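Local coordinates for protein phosphodiesterase (Candida albicans, PDB 6CPU) that belongs to the cyclic nucleotide phosphodiesterase family of largely helical, metal-dependent enzymes and here carries a zinc and a magnesium ion, at residues A[31-36]-A[263-268]; A[257-262]-A[389-394]. All blocks are in the same frame, centred on the assembly; numbering follows the deposited sequence.

Contact 1: residues A[31-36]-A[263-268]; sequences HLFKKT and VRDTYK
Thr36 meets Arg264 and Asp265 through one hydroxyl. Its OG1 donates to OD1 of Asp265 at 2.6 Å, reaching that oxygen nearly along the C-O axis, and takes a weak, bent bond from NE of Arg264 at 3.0 Å. The Thr36 first torsion (chi1 52°) sets OG1 between the backbone N and the carbonyl carbon, leaving CG2 to lie 3.4 Å from OD1 of Asp265. Arg264 runs extended from its backbone and bends at chi3 (80°), which brings the guanidinium alongside the Phe33 carbonyl. There NH2 donates to O of Phe33 at 3.1 Å; the acceptor lies in the guanidinium plane, while the donor is tilted from the carbonyl plane. Thr36 O sits over one guanidinium face, toward its rim. The strongest polar partner of the guanidinium is Asp228, which forms a salt bridge with NH1; NH2 and, weakly, NE bond to segment 31-36. The Asp265 carboxylate lies nearly coplanar with the Phe33 ring, its OD2 at the ring edge, 3.4 Å from CD1. A water donates to both OD1 of Asp265 and O of Leu32, linking the buried carboxylate to the helix backbone. The contact joins residues 31-36 on helix 25-34, which lies against strand 2-6 of the N-terminal parallel sheet, to the type I turn Arg264-Tyr267, whose Arg264 and Tyr267 also touch helix 276-292.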
ATOM      1  N   HIS A  31       9.812  17.848   4.095  1.00 20.98           N
ATOM      2  CA  HIS A  31      10.065  17.184   5.377  1.00 20.72           C
ATOM      3  C   HIS A  31       8.939  16.195   5.698  1.00 20.32           C
ATOM      4  O   HIS A  31       9.203  15.071   6.143  1.00 20.62           O
ATOM      5  CB  HIS A  31      10.185  18.257   6.461  1.00 21.27           C
ATOM      6  CG  HIS A  31      10.318  17.733   7.852  1.00 21.84           C
ATOM      7  ND1 HIS A  31      11.506  17.252   8.357  1.00 22.82           N
ATOM      8  CD2 HIS A  31       9.427  17.670   8.866  1.00 22.77           C
ATOM      9  CE1 HIS A  31      11.335  16.898   9.618  1.00 23.37           C
ATOM     10  NE2 HIS A  31      10.081  17.136   9.950  1.00 23.14           N
ATOM     11  N   LEU A  32       7.692  16.620   5.474  1.00 18.45           N
ATOM     12  CA  LEU A  32       6.532  15.776   5.753  1.00 19.07           C
ATOM     13  C   LEU A  32       6.473  14.579   4.818  1.00 18.55           C
ATOM     14  O   LEU A  32       6.181  13.489   5.276  1.00 19.36           O
ATOM     15  CB  LEU A  32       5.232  16.579   5.665  1.00 18.49           C
ATOM     16  CG  LEU A  32       5.073  17.679   6.705  1.00 18.22           C
ATOM     17  CD1 LEU A  32       3.789  18.410   6.404  1.00 18.57           C
ATOM     18  CD2 LEU A  32       5.058  17.126   8.120  1.00 19.30           C
ATOM     19  N   PHE A  33       6.736  14.776   3.516  1.00 18.79           N
ATOM     20  CA  PHE A  33       6.707  13.652   2.546  1.00 19.50           C
ATOM     21  C   PHE A  33       7.691  12.544   2.930  1.00 19.00           C
ATOM     22  O   PHE A  33       7.407  11.365   2.704  1.00 20.47           O
ATOM     23  CB  PHE A  33       6.995  14.112   1.115  1.00 20.44           C
ATOM     24  CG  PHE A  33       5.780  14.591   0.353  1.00 20.24           C
ATOM     25  CD1 PHE A  33       4.666  13.778   0.180  1.00 19.84           C
ATOM     26  CD2 PHE A  33       5.774  15.852  -0.238  1.00 20.50           C
ATOM     27  CE1 PHE A  33       3.564  14.223  -0.531  1.00 20.26           C
ATOM     28  CE2 PHE A  33       4.685  16.288  -0.958  1.00 20.04           C
ATOM     29  CZ  PHE A  33       3.579  15.481  -1.111  1.00 19.68           C
ATOM     30  N   LYS A  34       8.837  12.923   3.501  1.00 19.44           N
ATOM     31  CA  LYS A  34       9.892  11.968   3.836  1.00 20.45           C
ATOM     32  C   LYS A  34       9.588  11.112   5.062  1.00 21.39           C
ATOM     33  O   LYS A  34      10.231  10.078   5.262  1.00 20.74           O
ATOM     34  CB  LYS A  34      11.236  12.687   4.014  1.00 21.74           C
ATOM     35  CG  LYS A  34      11.837  13.098   2.682  1.00 22.96           C
ATOM     36  CD  LYS A  34      13.280  13.553   2.788  1.00 25.51           C
ATOM     37  CE  LYS A  34      13.386  14.947   3.350  1.00 28.15           C
ATOM     38  NZ  LYS A  34      14.757  15.490   3.106  1.00 29.55           N
ATOM     39  N   LYS A  35       8.596  11.510   5.858  1.00 22.02           N
ATOM     40  CA  LYS A  35       8.226  10.749   7.057  1.00 22.69           C
ATOM     41  C   LYS A  35       7.833   9.281   6.812  1.00 21.66           C
ATOM     42  O   LYS A  35       8.077   8.413   7.681  1.00 22.41           O
ATOM     43  CB  LYS A  35       7.154  11.494   7.850  1.00 23.65           C
ATOM     44  CG  LYS A  35       7.760  12.729   8.500  1.00 25.17           C
ATOM     45  CD  LYS A  35       6.825  13.402   9.462  1.00 27.64           C
ATOM     46  CE  LYS A  35       7.554  14.490  10.222  1.00 28.52           C
ATOM     47  NZ  LYS A  35       8.392  13.933  11.316  1.00 29.16           N
ATOM     48  N   THR A  36       7.277   8.976   5.636  1.00 18.96           N
ATOM     49  CA  THR A  36       6.903   7.603   5.317  1.00 19.60           C
ATOM     50  C   THR A  36       8.057   6.781   4.678  1.00 19.22           C
ATOM     51  O   THR A  36       7.831   5.700   4.118  1.00 18.83           O
ATOM     52  CB  THR A  36       5.612   7.573   4.473  1.00 19.84           C
ATOM     53  OG1 THR A  36       5.742   8.444   3.343  1.00 19.75           O
ATOM     54  CG2 THR A  36       4.456   8.015   5.322  1.00 20.28           C
ATOM     55  N   VAL A 263       0.428   7.712  -2.731  1.00 17.97           N
ATOM     56  CA  VAL A 263       0.010   6.333  -2.446  1.00 17.72           C
ATOM     57  C   VAL A 263       0.741   5.795  -1.216  1.00 16.84           C
ATOM     58  O   VAL A 263       0.108   5.245  -0.307  1.00 17.02           O
ATOM     59  CB  VAL A 263       0.271   5.379  -3.642  1.00 18.66           C
ATOM     60  CG1 VAL A 263       0.053   3.929  -3.228  1.00 18.93           C
ATOM     61  CG2 VAL A 263      -0.626   5.724  -4.817  1.00 19.33           C
ATOM     62  N   ARG A 264       2.059   5.953  -1.179  1.00 16.37           N
ATOM     63  CA  ARG A 264       2.852   5.480  -0.023  1.00 16.63           C
ATOM     64  C   ARG A 264       2.322   6.079   1.282  1.00 16.83           C
ATOM     65  O   ARG A 264       2.195   5.377   2.296  1.00 15.76           O
ATOM     66  CB  ARG A 264       4.333   5.801  -0.207  1.00 16.92           C
ATOM     67  CG  ARG A 264       5.209   5.312   0.920  1.00 16.76           C
ATOM     68  CD  ARG A 264       6.665   5.619   0.662  1.00 17.49           C
ATOM     69  NE  ARG A 264       7.010   7.007   0.982  1.00 17.21           N
ATOM     70  CZ  ARG A 264       8.239   7.506   0.953  1.00 18.15           C
ATOM     71  NH1 ARG A 264       9.260   6.760   0.562  1.00 18.67           N
ATOM     72  NH2 ARG A 264       8.456   8.765   1.317  1.00 18.50           N
ATOM     73  N   ASP A 265       1.967   7.363   1.240  1.00 16.53           N
ATOM     74  CA  ASP A 265       1.412   8.065   2.400  1.00 18.81           C
ATOM     75  C   ASP A 265       0.064   7.515   2.914  1.00 18.10           C
ATOM     76  O   ASP A 265      -0.315   7.803   4.052  1.00 18.64           O
ATOM     77  CB  ASP A 265       1.263   9.576   2.104  1.00 20.45           C
ATOM     78  CG  ASP A 265       2.599  10.324   2.063  1.00 23.27           C
ATOM     79  OD1 ASP A 265       3.632   9.775   2.519  1.00 24.32           O
ATOM     80  OD2 ASP A 265       2.618  11.491   1.567  1.00 26.29           O
ATOM     81  N   THR A 266      -0.640   6.723   2.110  1.00 17.38           N
ATOM     82  CA  THR A 266      -1.883   6.116   2.554  1.00 17.61           C
ATOM     83  C   THR A 266      -1.674   4.755   3.215  1.00 17.63           C
ATOM     84  O   THR A 266      -2.621   4.204   3.751  1.00 17.23           O
ATOM     85  CB  THR A 266      -2.903   5.937   1.419  1.00 18.55           C
ATOM     86  OG1 THR A 266      -2.441   4.959   0.485  1.00 18.70           O
ATOM     87  CG2 THR A 266      -3.149   7.264   0.701  1.00 18.58           C
ATOM     88  N   TYR A 267      -0.454   4.220   3.144  1.00 16.35           N
ATOM     89  CA  TYR A 267      -0.126   2.950   3.791  1.00 16.23           C
ATOM     90  C   TYR A 267       0.487   3.215   5.152  1.00 17.31           C
ATOM     91  O   TYR A 267       1.211   4.185   5.329  1.00 17.44           O
ATOM     92  CB  TYR A 267       0.817   2.124   2.891  1.00 16.25           C
ATOM     93  CG  TYR A 267       0.084   1.427   1.773  1.00 15.82           C
ATOM     94  CD1 TYR A 267      -0.004   1.977   0.503  1.00 15.99           C
ATOM     95  CD2 TYR A 267      -0.546   0.201   1.991  1.00 15.92           C
ATOM     96  CE1 TYR A 267      -0.710   1.346  -0.508  1.00 16.16           C
ATOM     97  CE2 TYR A 267      -1.256  -0.429   0.979  1.00 15.42           C
ATOM     98  CZ  TYR A 267      -1.335   0.136  -0.267  1.00 15.91           C
ATOM     99  OH  TYR A 267      -2.050  -0.527  -1.270  1.00 16.06           O
ATOM    100  N   LYS A 268       0.173   2.378   6.133  1.00 18.19           N
ATOM    101  CA  LYS A 268       0.691   2.576   7.494  1.00 19.37           C
ATOM    102  C   LYS A 268       2.053   1.887   7.670  1.00 19.83           C
ATOM    103  O   LYS A 268       2.131   0.655   7.646  1.00 18.88           O
ATOM    104  CB  LYS A 268      -0.323   2.038   8.503  1.00 21.67           C
ATOM    105  CG  LYS A 268      -1.607   2.843   8.436  1.00 24.09           C
ATOM    106  CD  LYS A 268      -2.701   2.258   9.280  1.00 27.79           C
ATOM    107  CE  LYS A 268      -3.780   3.276   9.610  1.00 30.28           C
ATOM    108  NZ  LYS A 268      -4.106   4.192   8.497  1.00 33.02           N
TER
HETATM  109  O   HOH W   1       4.462  11.338   4.716  1.00 19.20           O

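Contact 2: residues A[257-262]-A[389-394]; sequences LAFIFI and KVLRIC
Phe259 meets three residues of segment 389-394 through CD1 and CE1. CE1 lies 3.7 Å from CG1 of Val390 and 3.8 Å from CD2 of Leu391, and CD1 touches CB of Cys394 at 3.8 Å. All three carbons approach the ring obliquely. A chi1 of 162°, with CG anti to the backbone N, brings CD1 and CE1 against segment 389-394. One turn on, Ile262 sets CG2 3.8 Å from SG of Cys394 and, more loosely, 4.2 Å from CG1 of Val390. Cys394 therefore lies between the two, CB against the ring and SG against the isoleucine. Every touching residue is buried, and the contacts are apolar. Further out, Trp395 meets the Phe259 ring edge-to-face and Tyr187 of helix 177-193 packs on it, while Phe94 of helix 84-94 touches Ile262. A wider pi-type turn at 389-391, which includes both Val390 and Leu391, interrupts the regular winding of the second helix. The two segments run nearly antiparallel, at 157° with axes 10.5 Å apart at closest approach, and their side chains make a hydrophobic helix-helix interface within the helical bundle of the cyclic nucleotide phosphodiesterase fold.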
ATOM      1  N   LEU A 257       6.190  10.098  -9.785  1.00 21.96           N
ATOM      2  CA  LEU A 257       6.707  10.057  -8.415  1.00 21.57           C
ATOM      3  C   LEU A 257       5.778  10.755  -7.417  1.00 20.45           C
ATOM      4  O   LEU A 257       5.565  10.248  -6.318  1.00 18.71           O
ATOM      5  CB  LEU A 257       8.116  10.633  -8.328  1.00 22.00           C
ATOM      6  CG  LEU A 257       9.260   9.836  -8.974  1.00 22.26           C
ATOM      7  CD1 LEU A 257      10.590  10.542  -8.743  1.00 22.94           C
ATOM      8  CD2 LEU A 257       9.348   8.410  -8.467  1.00 23.37           C
ATOM      9  N   ALA A 258       5.220  11.913  -7.776  1.00 19.80           N
ATOM     10  CA  ALA A 258       4.291  12.595  -6.868  1.00 19.99           C
ATOM     11  C   ALA A 258       3.104  11.683  -6.503  1.00 19.54           C
ATOM     12  O   ALA A 258       2.718  11.571  -5.337  1.00 20.05           O
ATOM     13  CB  ALA A 258       3.789  13.906  -7.483  1.00 20.49           C
ATOM     14  N   PHE A 259       2.511  11.075  -7.519  1.00 19.82           N
ATOM     15  CA  PHE A 259       1.419  10.127  -7.342  1.00 19.26           C
ATOM     16  C   PHE A 259       1.821   8.986  -6.404  1.00 18.46           C
ATOM     17  O   PHE A 259       1.069   8.622  -5.502  1.00 17.94           O
ATOM     18  CB  PHE A 259       0.978   9.611  -8.718  1.00 19.73           C
ATOM     19  CG  PHE A 259       0.179   8.337  -8.692  1.00 19.97           C
ATOM     20  CD1 PHE A 259      -1.072   8.284  -8.099  1.00 21.02           C
ATOM     21  CD2 PHE A 259       0.669   7.185  -9.300  1.00 21.10           C
ATOM     22  CE1 PHE A 259      -1.810   7.115  -8.102  1.00 21.01           C
ATOM     23  CE2 PHE A 259      -0.065   6.018  -9.308  1.00 20.79           C
ATOM     24  CZ  PHE A 259      -1.312   5.979  -8.702  1.00 20.95           C
ATOM     25  N   ILE A 260       3.012   8.438  -6.615  1.00 18.17           N
ATOM     26  CA  ILE A 260       3.455   7.298  -5.815  1.00 18.83           C
ATOM     27  C   ILE A 260       3.746   7.692  -4.369  1.00 18.10           C
ATOM     28  O   ILE A 260       3.490   6.903  -3.443  1.00 17.97           O
ATOM     29  CB  ILE A 260       4.679   6.609  -6.454  1.00 20.41           C
ATOM     30  CG1 ILE A 260       4.288   6.067  -7.831  1.00 20.92           C
ATOM     31  CG2 ILE A 260       5.186   5.469  -5.574  1.00 19.62           C
ATOM     32  CD1 ILE A 260       5.459   5.936  -8.769  1.00 21.86           C
ATOM     33  N   PHE A 261       4.272   8.899  -4.155  1.00 18.90           N
ATOM     34  CA  PHE A 261       4.454   9.401  -2.782  1.00 19.34           C
ATOM     35  C   PHE A 261       3.117   9.493  -2.055  1.00 19.00           C
ATOM     36  O   PHE A 261       3.008   9.126  -0.876  1.00 19.28           O
ATOM     37  CB  PHE A 261       5.142  10.766  -2.762  1.00 20.12           C
ATOM     38  CG  PHE A 261       6.628  10.702  -2.635  1.00 21.07           C
ATOM     39  CD1 PHE A 261       7.424  10.441  -3.736  1.00 21.02           C
ATOM     40  CD2 PHE A 261       7.240  10.961  -1.415  1.00 23.02           C
ATOM     41  CE1 PHE A 261       8.801  10.399  -3.626  1.00 22.62           C
ATOM     42  CE2 PHE A 261       8.618  10.921  -1.296  1.00 24.50           C
ATOM     43  CZ  PHE A 261       9.400  10.631  -2.402  1.00 23.37           C
ATOM     44  N   ILE A 262       2.104   9.984  -2.762  1.00 19.31           N
ATOM     45  CA  ILE A 262       0.744  10.084  -2.235  1.00 20.77           C
ATOM     46  C   ILE A 262       0.202   8.706  -1.867  1.00 19.25           C
ATOM     47  O   ILE A 262      -0.375   8.549  -0.801  1.00 18.41           O
ATOM     48  CB  ILE A 262      -0.239  10.719  -3.264  1.00 22.61           C
ATOM     49  CG1 ILE A 262       0.017  12.210  -3.529  1.00 25.49           C
ATOM     50  CG2 ILE A 262      -1.690  10.477  -2.880  1.00 24.10           C
ATOM     51  CD1 ILE A 262       0.887  12.941  -2.567  1.00 26.50           C
ATOM     52  N   LYS A 389      -9.896   9.197  -2.577  1.00 18.70           N
ATOM     53  CA  LYS A 389      -8.803  10.011  -2.054  1.00 19.17           C
ATOM     54  C   LYS A 389      -7.662  10.122  -3.053  1.00 19.31           C
ATOM     55  O   LYS A 389      -7.190  11.220  -3.321  1.00 21.39           O
ATOM     56  CB  LYS A 389      -8.282   9.470  -0.715  1.00 19.84           C
ATOM     57  CG  LYS A 389      -7.077  10.224  -0.165  1.00 20.60           C
ATOM     58  CD  LYS A 389      -6.736   9.769   1.245  1.00 22.84           C
ATOM     59  CE  LYS A 389      -5.399  10.327   1.726  1.00 24.70           C
ATOM     60  NZ  LYS A 389      -5.385  11.806   1.777  1.00 24.35           N
ATOM     61  N   VAL A 390      -7.180   8.992  -3.563  1.00 18.27           N
ATOM     62  CA  VAL A 390      -5.966   8.986  -4.369  1.00 19.04           C
ATOM     63  C   VAL A 390      -6.234   9.298  -5.851  1.00 18.54           C
ATOM     64  O   VAL A 390      -5.791  10.335  -6.345  1.00 19.45           O
ATOM     65  CB  VAL A 390      -5.186   7.661  -4.216  1.00 19.57           C
ATOM     66  CG1 VAL A 390      -3.958   7.664  -5.110  1.00 20.89           C
ATOM     67  CG2 VAL A 390      -4.782   7.462  -2.770  1.00 19.67           C
ATOM     68  N   LEU A 391      -6.960   8.431  -6.548  1.00 19.39           N
ATOM     69  CA  LEU A 391      -7.067   8.550  -8.012  1.00 19.86           C
ATOM     70  C   LEU A 391      -7.925   9.733  -8.460  1.00 20.93           C
ATOM     71  O   LEU A 391      -7.602  10.367  -9.465  1.00 20.28           O
ATOM     72  CB  LEU A 391      -7.563   7.244  -8.647  1.00 20.18           C
ATOM     73  CG  LEU A 391      -6.674   6.002  -8.474  1.00 21.21           C
ATOM     74  CD1 LEU A 391      -7.361   4.777  -9.044  1.00 21.40           C
ATOM     75  CD2 LEU A 391      -5.306   6.198  -9.132  1.00 23.14           C
ATOM     76  N   ARG A 392      -8.998  10.045  -7.725  1.00 21.00           N
ATOM     77  CA  ARG A 392      -9.871  11.179  -8.095  1.00 21.86           C
ATOM     78  C   ARG A 392      -9.100  12.498  -8.132  1.00 22.07           C
ATOM     79  O   ARG A 392      -9.394  13.373  -8.950  1.00 20.46           O
ATOM     80  CB  ARG A 392     -11.065  11.293  -7.131  1.00 23.06           C
ATOM     81  CG  ARG A 392     -12.043  12.433  -7.431  1.00 24.38           C
ATOM     82  CD  ARG A 392     -12.738  12.227  -8.771  1.00 24.99           C
ATOM     83  NE  ARG A 392     -13.517  13.397  -9.181  1.00 25.40           N
ATOM     84  CZ  ARG A 392     -13.053  14.458  -9.845  1.00 25.98           C
ATOM     85  NH1 ARG A 392     -11.767  14.583 -10.176  1.00 25.78           N
ATOM     86  NH2 ARG A 392     -13.904  15.433 -10.163  1.00 27.61           N
ATOM     87  N   ILE A 393      -8.128  12.635  -7.226  1.00 21.12           N
ATOM     88  CA  ILE A 393      -7.269  13.821  -7.147  1.00 22.57           C
ATOM     89  C   ILE A 393      -6.029  13.702  -8.041  1.00 23.24           C
ATOM     90  O   ILE A 393      -5.714  14.624  -8.790  1.00 25.09           O
ATOM     91  CB  ILE A 393      -6.845  14.090  -5.677  1.00 22.63           C
ATOM     92  CG1 ILE A 393      -8.077  14.250  -4.778  1.00 24.07           C
ATOM     93  CG2 ILE A 393      -5.901  15.288  -5.572  1.00 23.17           C
ATOM     94  CD1 ILE A 393      -9.125  15.232  -5.265  1.00 24.19           C
ATOM     95  N   CYS A 394      -5.327  12.573  -7.975  1.00 22.80           N
ATOM     96  CA  CYS A 394      -4.049  12.407  -8.663  1.00 23.69           C
ATOM     97  C   CYS A 394      -4.129  11.992 -10.133  1.00 23.58           C
ATOM     98  O   CYS A 394      -3.230  12.322 -10.900  1.00 25.55           O
ATOM     99  CB  CYS A 394      -3.193  11.373  -7.948  1.00 24.29           C
ATOM    100  SG  CYS A 394      -2.748  11.902  -6.294  1.00 26.16           S
TER

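How the contacts relate
From the N terminus the chain passes through residues 31-36, on helix 25-34, and returns much later along helix 253-264, first through 257-262 and then through 263-268, where contact 1 closes a loop of 226 intervening residues. Contact 2 closes a loop of 126 intervening residues between 257-262 and 389-394, on helix 377-394. The two loops cross, since 257-262 falls inside the first and 389-394 beyond it. Helix 253-264 serves both, and the contacts touch: Phe33 CE1 packs on Ile262 CD1 at 3.6 Å, and Val263 CG2 on Val390 CG1 at 3.9 Å. Contact 1 ties helix 25-34, beside the N-terminal sheet, to helix 253-264, and contact 2 ties that helix on to helix 377-394.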